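Local coordinates for IPT/TIG domain-containing protein (Bacteroides thetaiotaomicron, PDB 3TC9), which is of unknown function but, as a six-bladed beta-propeller with an immunoglobulin-like IPT/TIG domain, probably serves as an auxiliary nutrient-binding protein, at residues B[264-274]-B[286-297]. Residues are numbered along the deposited sequence; the frame is centred on the assembly and turned at random.
Sequences FTIQDSGWEFH and IVVVNQHYILRS. With EDO (1,2-ethanediol), chain T.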
ATOM      1  N   PHE B 264       0.860 -10.376 -35.870  1.00 58.39           N
ATOM      2  CA  PHE B 264       1.689 -11.578 -35.794  1.00 56.74           C
ATOM      3  C   PHE B 264       0.841 -12.762 -35.399  1.00 59.59           C
ATOM      4  O   PHE B 264      -0.220 -12.597 -34.797  1.00 57.06           O
ATOM      5  CB  PHE B 264       2.859 -11.404 -34.780  1.00 57.30           C
ATOM      6  CG  PHE B 264       2.507 -10.757 -33.454  1.00 57.73           C
ATOM      7  CD1 PHE B 264       1.885 -11.484 -32.445  1.00 59.37           C
ATOM      8  CD2 PHE B 264       2.820  -9.425 -33.206  1.00 59.21           C
ATOM      9  CE1 PHE B 264       1.553 -10.879 -31.227  1.00 58.50           C
ATOM     10  CE2 PHE B 264       2.486  -8.825 -31.988  1.00 59.97           C
ATOM     11  CZ  PHE B 264       1.854  -9.557 -31.011  1.00 56.97           C
ATOM     12  N   THR B 265       1.337 -13.953 -35.731  1.00 57.04           N
ATOM     13  CA  THR B 265       0.771 -15.258 -35.391  1.00 55.97           C
ATOM     14  C   THR B 265       1.512 -15.708 -34.103  1.00 55.90           C
ATOM     15  O   THR B 265       2.712 -15.417 -33.972  1.00 55.45           O
ATOM     16  CB  THR B 265       0.950 -16.169 -36.644  1.00 65.46           C
ATOM     17  OG1 THR B 265      -0.286 -16.258 -37.347  1.00 63.61           O
ATOM     18  CG2 THR B 265       1.515 -17.555 -36.341  1.00 64.67           C
ATOM     19  N   ILE B 266       0.824 -16.386 -33.160  1.00 48.78           N
ATOM     20  CA  ILE B 266       1.477 -16.841 -31.925  1.00 46.51           C
ATOM     21  C   ILE B 266       2.325 -18.096 -32.202  1.00 53.38           C
ATOM     22  O   ILE B 266       3.521 -18.090 -31.893  1.00 54.79           O
ATOM     23  CB  ILE B 266       0.480 -17.079 -30.739  1.00 47.01           C
ATOM     24  CG1 ILE B 266      -0.346 -15.799 -30.379  1.00 45.44           C
ATOM     25  CG2 ILE B 266       1.192 -17.670 -29.492  1.00 44.83           C
ATOM     26  CD1 ILE B 266       0.420 -14.478 -30.140  1.00 51.87           C
ATOM     27  N   GLN B 267       1.703 -19.173 -32.737  1.00 48.28           N
ATOM     28  CA  GLN B 267       2.369 -20.445 -33.001  1.00 47.32           C
ATOM     29  C   GLN B 267       1.613 -21.217 -34.106  1.00 52.49           C
ATOM     30  O   GLN B 267       1.786 -20.925 -35.285  1.00 53.46           O
ATOM     31  CB  GLN B 267       2.461 -21.265 -31.685  1.00 47.46           C
ATOM     32  CG  GLN B 267       3.327 -22.527 -31.744  1.00 48.70           C
ATOM     33  CD  GLN B 267       3.723 -23.078 -30.385  1.00 67.28           C
ATOM     34  OE1 GLN B 267       4.004 -22.347 -29.426  1.00 63.34           O
ATOM     35  NE2 GLN B 267       3.797 -24.399 -30.276  1.00 59.04           N
ATOM     36  N   ASP B 268       0.736 -22.150 -33.720  1.00 49.85           N
ATOM     37  CA  ASP B 268       0.015 -23.006 -34.650  1.00 50.30           C
ATOM     38  C   ASP B 268      -1.495 -22.688 -34.743  1.00 54.18           C
ATOM     39  O   ASP B 268      -1.982 -21.728 -34.139  1.00 53.11           O
ATOM     40  CB  ASP B 268       0.233 -24.475 -34.254  1.00 51.75           C
ATOM     41  CG  ASP B 268       1.693 -24.864 -34.046  1.00 57.96           C
ATOM     42  OD1 ASP B 268       2.542 -24.477 -34.883  1.00 56.88           O
ATOM     43  OD2 ASP B 268       1.980 -25.580 -33.066  1.00 65.18           O
ATOM     44  N   SER B 269      -2.208 -23.472 -35.571  1.00 51.82           N
ATOM     45  CA  SER B 269      -3.646 -23.381 -35.820  1.00 51.57           C
ATOM     46  C   SER B 269      -4.442 -23.744 -34.565  1.00 52.73           C
ATOM     47  O   SER B 269      -3.971 -24.555 -33.764  1.00 51.27           O
ATOM     48  CB  SER B 269      -4.048 -24.282 -36.988  1.00 55.73           C
ATOM     49  OG  SER B 269      -3.227 -25.429 -37.169  1.00 68.73           O
ATOM     50  N   GLY B 270      -5.621 -23.140 -34.412  1.00 48.27           N
ATOM     51  CA  GLY B 270      -6.512 -23.377 -33.280  1.00 47.49           C
ATOM     52  C   GLY B 270      -5.942 -22.904 -31.963  1.00 50.42           C
ATOM     53  O   GLY B 270      -5.810 -23.692 -31.028  1.00 49.78           O
ATOM     54  N   TRP B 271      -5.566 -21.621 -31.903  1.00 46.34           N
ATOM     55  CA  TRP B 271      -4.978 -20.966 -30.734  1.00 43.52           C
ATOM     56  C   TRP B 271      -6.006 -20.008 -30.118  1.00 44.73           C
ATOM     57  O   TRP B 271      -6.278 -18.934 -30.660  1.00 44.12           O
ATOM     58  CB  TRP B 271      -3.679 -20.233 -31.125  1.00 40.90           C
ATOM     59  CG  TRP B 271      -2.444 -20.688 -30.405  1.00 40.73           C
ATOM     60  CD1 TRP B 271      -1.626 -19.921 -29.629  1.00 42.51           C
ATOM     61  CD2 TRP B 271      -1.851 -21.997 -30.444  1.00 40.80           C
ATOM     62  NE1 TRP B 271      -0.558 -20.668 -29.182  1.00 40.65           N
ATOM     63  CE2 TRP B 271      -0.675 -21.947 -29.661  1.00 43.23           C
ATOM     64  CE3 TRP B 271      -2.195 -23.212 -31.072  1.00 42.97           C
ATOM     65  CZ2 TRP B 271       0.160 -23.063 -29.490  1.00 43.06           C
ATOM     66  CZ3 TRP B 271      -1.368 -24.318 -30.901  1.00 44.20           C
ATOM     67  CH2 TRP B 271      -0.206 -24.238 -30.122  1.00 44.23           C
ATOM     68  N   GLU B 272      -6.617 -20.452 -29.018  1.00 38.75           N
ATOM     69  CA  GLU B 272      -7.627 -19.713 -28.272  1.00 37.80           C
ATOM     70  C   GLU B 272      -6.937 -18.878 -27.218  1.00 41.79           C
ATOM     71  O   GLU B 272      -6.359 -19.443 -26.284  1.00 41.60           O
ATOM     72  CB  GLU B 272      -8.654 -20.677 -27.643  1.00 38.30           C
ATOM     73  CG  GLU B 272      -9.737 -19.988 -26.824  1.00 42.47           C
ATOM     74  CD  GLU B 272     -10.709 -20.890 -26.083  1.00 57.35           C
ATOM     75  OE1 GLU B 272     -10.444 -22.109 -25.973  1.00 51.02           O
ATOM     76  OE2 GLU B 272     -11.734 -20.370 -25.589  1.00 54.82           O
ATOM     77  N   PHE B 273      -6.947 -17.536 -27.377  1.00 39.26           N
ATOM     78  CA  PHE B 273      -6.265 -16.691 -26.398  1.00 38.03           C
ATOM     79  C   PHE B 273      -6.866 -15.288 -26.232  1.00 42.51           C
ATOM     80  O   PHE B 273      -7.548 -14.788 -27.129  1.00 42.07           O
ATOM     81  CB  PHE B 273      -4.752 -16.551 -26.736  1.00 38.80           C
ATOM     82  CG  PHE B 273      -4.402 -15.894 -28.052  1.00 40.76           C
ATOM     83  CD1 PHE B 273      -4.212 -14.511 -28.133  1.00 43.59           C
ATOM     84  CD2 PHE B 273      -4.222 -16.657 -29.206  1.00 42.55           C
ATOM     85  CE1 PHE B 273      -3.870 -13.899 -29.355  1.00 44.70           C
ATOM     86  CE2 PHE B 273      -3.899 -16.046 -30.431  1.00 45.77           C
ATOM     87  CZ  PHE B 273      -3.707 -14.673 -30.494  1.00 43.62           C
ATOM     88  N   HIS B 274      -6.572 -14.666 -25.056  1.00 38.10           N
ATOM     89  CA  HIS B 274      -6.942 -13.284 -24.817  0.50 37.25           C
ATOM     90  C   HIS B 274      -5.649 -12.499 -24.513  1.00 40.92           C
ATOM     91  O   HIS B 274      -4.593 -13.094 -24.257  1.00 39.59           O
ATOM     92  CB  HIS B 274      -8.046 -13.114 -23.747  0.50 37.23           C
ATOM     93  CG  HIS B 274      -7.730 -13.695 -22.410  0.50 39.17           C
ATOM     94  ND1 HIS B 274      -6.993 -12.992 -21.478  0.50 40.34           N
ATOM     95  CD2 HIS B 274      -8.090 -14.882 -21.880  0.50 40.20           C
ATOM     96  CE1 HIS B 274      -6.919 -13.775 -20.417  0.50 38.79           C
ATOM     97  NE2 HIS B 274      -7.552 -14.928 -20.617  0.50 39.22           N
ATOM     98  N   ILE B 286      -0.371 -12.673 -22.981  1.00 33.77           N
ATOM     99  CA  ILE B 286      -1.169 -13.378 -23.964  1.00 34.68           C
ATOM    100  C   ILE B 286      -1.449 -14.735 -23.304  1.00 38.16           C
ATOM    101  O   ILE B 286      -0.527 -15.533 -23.104  1.00 36.83           O
ATOM    102  CB  ILE B 286      -0.461 -13.428 -25.346  1.00 39.50           C
ATOM    103  CG1 ILE B 286      -0.315 -11.987 -25.916  1.00 40.47           C
ATOM    104  CG2 ILE B 286      -1.229 -14.354 -26.314  1.00 41.76           C
ATOM    105  CD1 ILE B 286       0.387 -11.845 -27.257  1.00 54.27           C
ATOM    106  N   VAL B 287      -2.703 -14.919 -22.839  1.00 33.24           N
ATOM    107  CA  VAL B 287      -3.128 -16.084 -22.086  1.00 32.10           C
ATOM    108  C   VAL B 287      -3.751 -17.063 -23.034  1.00 39.28           C
ATOM    109  O   VAL B 287      -4.868 -16.805 -23.535  1.00 39.79           O
ATOM    110  CB  VAL B 287      -4.087 -15.654 -20.942  1.00 36.50           C
ATOM    111  CG1 VAL B 287      -4.638 -16.853 -20.153  1.00 35.52           C
ATOM    112  CG2 VAL B 287      -3.405 -14.635 -20.012  1.00 36.41           C
ATOM    113  N   VAL B 288      -3.033 -18.207 -23.265  1.00 35.01           N
ATOM    114  CA  VAL B 288      -3.509 -19.245 -24.193  1.00 34.91           C
ATOM    115  C   VAL B 288      -4.348 -20.287 -23.433  1.00 37.54           C
ATOM    116  O   VAL B 288      -3.831 -21.234 -22.828  1.00 36.15           O
ATOM    117  CB  VAL B 288      -2.420 -19.892 -25.069  1.00 37.49           C
ATOM    118  CG1 VAL B 288      -3.067 -20.601 -26.256  1.00 37.38           C
ATOM    119  CG2 VAL B 288      -1.437 -18.834 -25.556  1.00 37.80           C
ATOM    120  N   VAL B 289      -5.662 -20.068 -23.481  1.00 35.72           N
ATOM    121  CA  VAL B 289      -6.712 -20.842 -22.812  1.00 35.39           C
ATOM    122  C   VAL B 289      -6.643 -22.341 -23.181  1.00 42.79           C
ATOM    123  O   VAL B 289      -6.709 -23.182 -22.279  1.00 43.16           O
ATOM    124  CB  VAL B 289      -8.108 -20.255 -23.160  1.00 38.62           C
ATOM    125  CG1 VAL B 289      -9.230 -20.960 -22.388  1.00 38.14           C
ATOM    126  CG2 VAL B 289      -8.139 -18.755 -22.899  1.00 38.02           C
ATOM    127  N   ASN B 290      -6.510 -22.680 -24.478  1.00 38.52           N
ATOM    128  CA  ASN B 290      -6.555 -24.083 -24.866  1.00 38.61           C
ATOM    129  C   ASN B 290      -5.164 -24.728 -25.028  1.00 43.07           C
ATOM    130  O   ASN B 290      -5.090 -25.883 -25.475  1.00 43.18           O
ATOM    131  CB  ASN B 290      -7.371 -24.240 -26.154  1.00 38.39           C
ATOM    132  CG  ASN B 290      -6.724 -23.636 -27.373  1.00 54.71           C
ATOM    133  OD1 ASN B 290      -5.895 -22.717 -27.292  1.00 50.01           O
ATOM    134  ND2 ASN B 290      -7.073 -24.166 -28.529  1.00 47.37           N
ATOM    135  N   GLN B 291      -4.075 -24.019 -24.643  1.00 38.63           N
ATOM    136  CA  GLN B 291      -2.707 -24.542 -24.783  1.00 38.31           C
ATOM    137  C   GLN B 291      -1.908 -24.467 -23.466  1.00 41.00           C
ATOM    138  O   GLN B 291      -0.791 -24.976 -23.377  1.00 42.50           O
ATOM    139  CB  GLN B 291      -1.962 -23.846 -25.943  1.00 40.32           C
ATOM    140  CG  GLN B 291      -2.598 -24.062 -27.326  1.00 37.89           C
ATOM    141  CD  GLN B 291      -2.641 -25.513 -27.787  1.00 55.74           C
ATOM    142  OE1 GLN B 291      -1.824 -26.358 -27.404  1.00 52.35           O
ATOM    143  NE2 GLN B 291      -3.587 -25.835 -28.648  1.00 51.23           N
ATOM    144  N   HIS B 292      -2.543 -23.915 -22.432  1.00 34.77           N
ATOM    145  CA  HIS B 292      -2.145 -23.874 -21.016  1.00 33.40           C
ATOM    146  C   HIS B 292      -0.789 -23.228 -20.756  1.00 36.96           C
ATOM    147  O   HIS B 292       0.029 -23.758 -19.996  1.00 36.43           O
ATOM    148  CB  HIS B 292      -2.202 -25.298 -20.460  1.00 33.32           C
ATOM    149  CG  HIS B 292      -3.360 -26.039 -21.030  1.00 36.68           C
ATOM    150  ND1 HIS B 292      -4.657 -25.701 -20.691  1.00 37.78           N
ATOM    151  CD2 HIS B 292      -3.393 -26.958 -22.026  1.00 39.12           C
ATOM    152  CE1 HIS B 292      -5.437 -26.473 -21.430  1.00 38.11           C
ATOM    153  NE2 HIS B 292      -4.723 -27.240 -22.256  1.00 39.09           N
ATOM    154  N   TYR B 293      -0.590 -22.032 -21.325  1.00 31.98           N
ATOM    155  CA  TYR B 293       0.642 -21.278 -21.127  1.00 31.37           C
ATOM    156  C   TYR B 293       0.376 -19.800 -21.378  1.00 37.33           C
ATOM    157  O   TYR B 293      -0.672 -19.409 -21.920  1.00 38.04           O
ATOM    158  CB  TYR B 293       1.808 -21.830 -21.992  1.00 33.58           C
ATOM    159  CG  TYR B 293       1.786 -21.474 -23.463  1.00 36.35           C
ATOM    160  CD1 TYR B 293       0.760 -21.918 -24.294  1.00 39.44           C
ATOM    161  CD2 TYR B 293       2.845 -20.790 -24.047  1.00 37.39           C
ATOM    162  CE1 TYR B 293       0.757 -21.631 -25.662  1.00 41.59           C
ATOM    163  CE2 TYR B 293       2.856 -20.501 -25.411  1.00 39.08           C
ATOM    164  CZ  TYR B 293       1.800 -20.905 -26.212  1.00 43.32           C
ATOM    165  OH  TYR B 293       1.799 -20.620 -27.559  1.00 37.93           O
ATOM    166  N   ILE B 294       1.309 -18.970 -20.925  1.00 34.59           N
ATOM    167  CA  ILE B 294       1.208 -17.523 -21.053  1.00 34.18           C
ATOM    168  C   ILE B 294       2.470 -16.971 -21.731  1.00 36.90           C
ATOM    169  O   ILE B 294       3.590 -17.420 -21.473  1.00 35.59           O
ATOM    170  CB  ILE B 294       0.930 -16.867 -19.658  1.00 36.63           C
ATOM    171  CG1 ILE B 294      -0.355 -17.455 -18.995  1.00 35.83           C
ATOM    172  CG2 ILE B 294       0.880 -15.327 -19.735  1.00 36.81           C
ATOM    173  CD1 ILE B 294      -0.547 -17.123 -17.501  1.00 34.39           C
ATOM    174  N   LEU B 295       2.268 -15.974 -22.585  1.00 34.40           N
ATOM    175  CA  LEU B 295       3.362 -15.275 -23.257  1.00 35.59           C
ATOM    176  C   LEU B 295       3.345 -13.810 -22.869  1.00 39.48           C
ATOM    177  O   LEU B 295       2.307 -13.303 -22.446  1.00 40.43           O
ATOM    178  CB  LEU B 295       3.260 -15.403 -24.786  1.00 36.21           C
ATOM    179  CG  LEU B 295       3.162 -16.819 -25.358  1.00 39.61           C
ATOM    180  CD1 LEU B 295       1.764 -17.114 -25.743  1.00 38.04           C
ATOM    181  CD2 LEU B 295       4.059 -16.972 -26.577  1.00 40.99           C
ATOM    182  N   ARG B 296       4.465 -13.129 -23.032  1.00 35.36           N
ATOM    183  CA  ARG B 296       4.538 -11.688 -22.819  1.00 35.12           C
ATOM    184  C   ARG B 296       4.851 -11.030 -24.150  1.00 40.07           C
ATOM    185  O   ARG B 296       5.727 -11.505 -24.876  1.00 37.61           O
ATOM    186  CB  ARG B 296       5.587 -11.313 -21.775  1.00 32.29           C
ATOM    187  CG  ARG B 296       5.783  -9.825 -21.611  1.00 35.78           C
ATOM    188  CD  ARG B 296       6.655  -9.547 -20.430  1.00 43.60           C
ATOM    189  NE  ARG B 296       7.247  -8.223 -20.546  1.00 47.26           N
ATOM    190  CZ  ARG B 296       7.718  -7.531 -19.524  1.00 49.91           C
ATOM    191  NH1 ARG B 296       7.663  -8.031 -18.294  1.00 48.04           N
ATOM    192  NH2 ARG B 296       8.247  -6.338 -19.717  1.00 39.25           N
ATOM    193  N   SER B 297       4.123  -9.960 -24.480  1.00 38.66           N
ATOM    194  CA  SER B 297       4.349  -9.193 -25.707  1.00 39.29           C
ATOM    195  C   SER B 297       4.670  -7.758 -25.309  1.00 45.40           C
ATOM    196  O   SER B 297       3.813  -7.052 -24.772  1.00 44.15           O
ATOM    197  CB  SER B 297       3.134  -9.265 -26.622  1.00 41.42           C
ATOM    198  OG  SER B 297       3.284  -8.365 -27.703  1.00 50.13           O
TER
HETATM  199  C1  EDO T 489       6.701  -2.925 -16.306  1.00 61.76           C
HETATM  200  O1  EDO T 489       6.064  -1.642 -16.262  1.00 59.59           O
HETATM  201  C2  EDO T 489       7.625  -3.018 -17.520  1.00 62.39           C
HETATM  202  O2  EDO T 489       8.467  -4.177 -17.391  1.00 68.13           O
HETATM  203  O   HOH W   1       4.234 -19.936 -28.488  1.00 39.32           O
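The indole of Trp271 meets Tyr293 at one edge and Gln291 over one face. Its NE1 donates to Tyr293 OH (2.9 Å), which sits in the indole plane; the two rings meet rim to rim, their planes 80° apart. A bend at chi2 (-62°) folds Gln291 back so that CG, 3.5 Å from the centroid of the Trp271 six-membered ring, and the amide, almost parallel to the indole, lie over that ring; Gln267 CB, of the same segment as Trp271, covers the opposite face. Replacing Trp271 by an alanine would probably leave Tyr293 OH without its indole donor and Gln291 without the surface that holds its amide flat. Beside this, Asn290 bridges Gly270 and Glu272, on either side of Trp271 in the chain: ND2 reaches Gly270 O at 2.8 Å, above the carbonyl plane, while OD1 accepts a hydrogen bond from Glu272 N at 2.9 Å. A water joins Gln267 OE1 to Tyr293 OH. Farther along, Ile266 and Ile286 meet tip to tip, CD1 to CD1 at 3.9 Å. His274 and Val287 form an antiparallel hydrogen-bonded pair, next to the non-hydrogen-bonded pair Phe273-Val288. Arg182 salt-bridges Glu272. The loop from strand 260-265, outermost in one four-stranded propeller blade, to strand 273-277, which begins the next, packs against the 289-292 turn and strands 283-288 and 293-300 of that second blade.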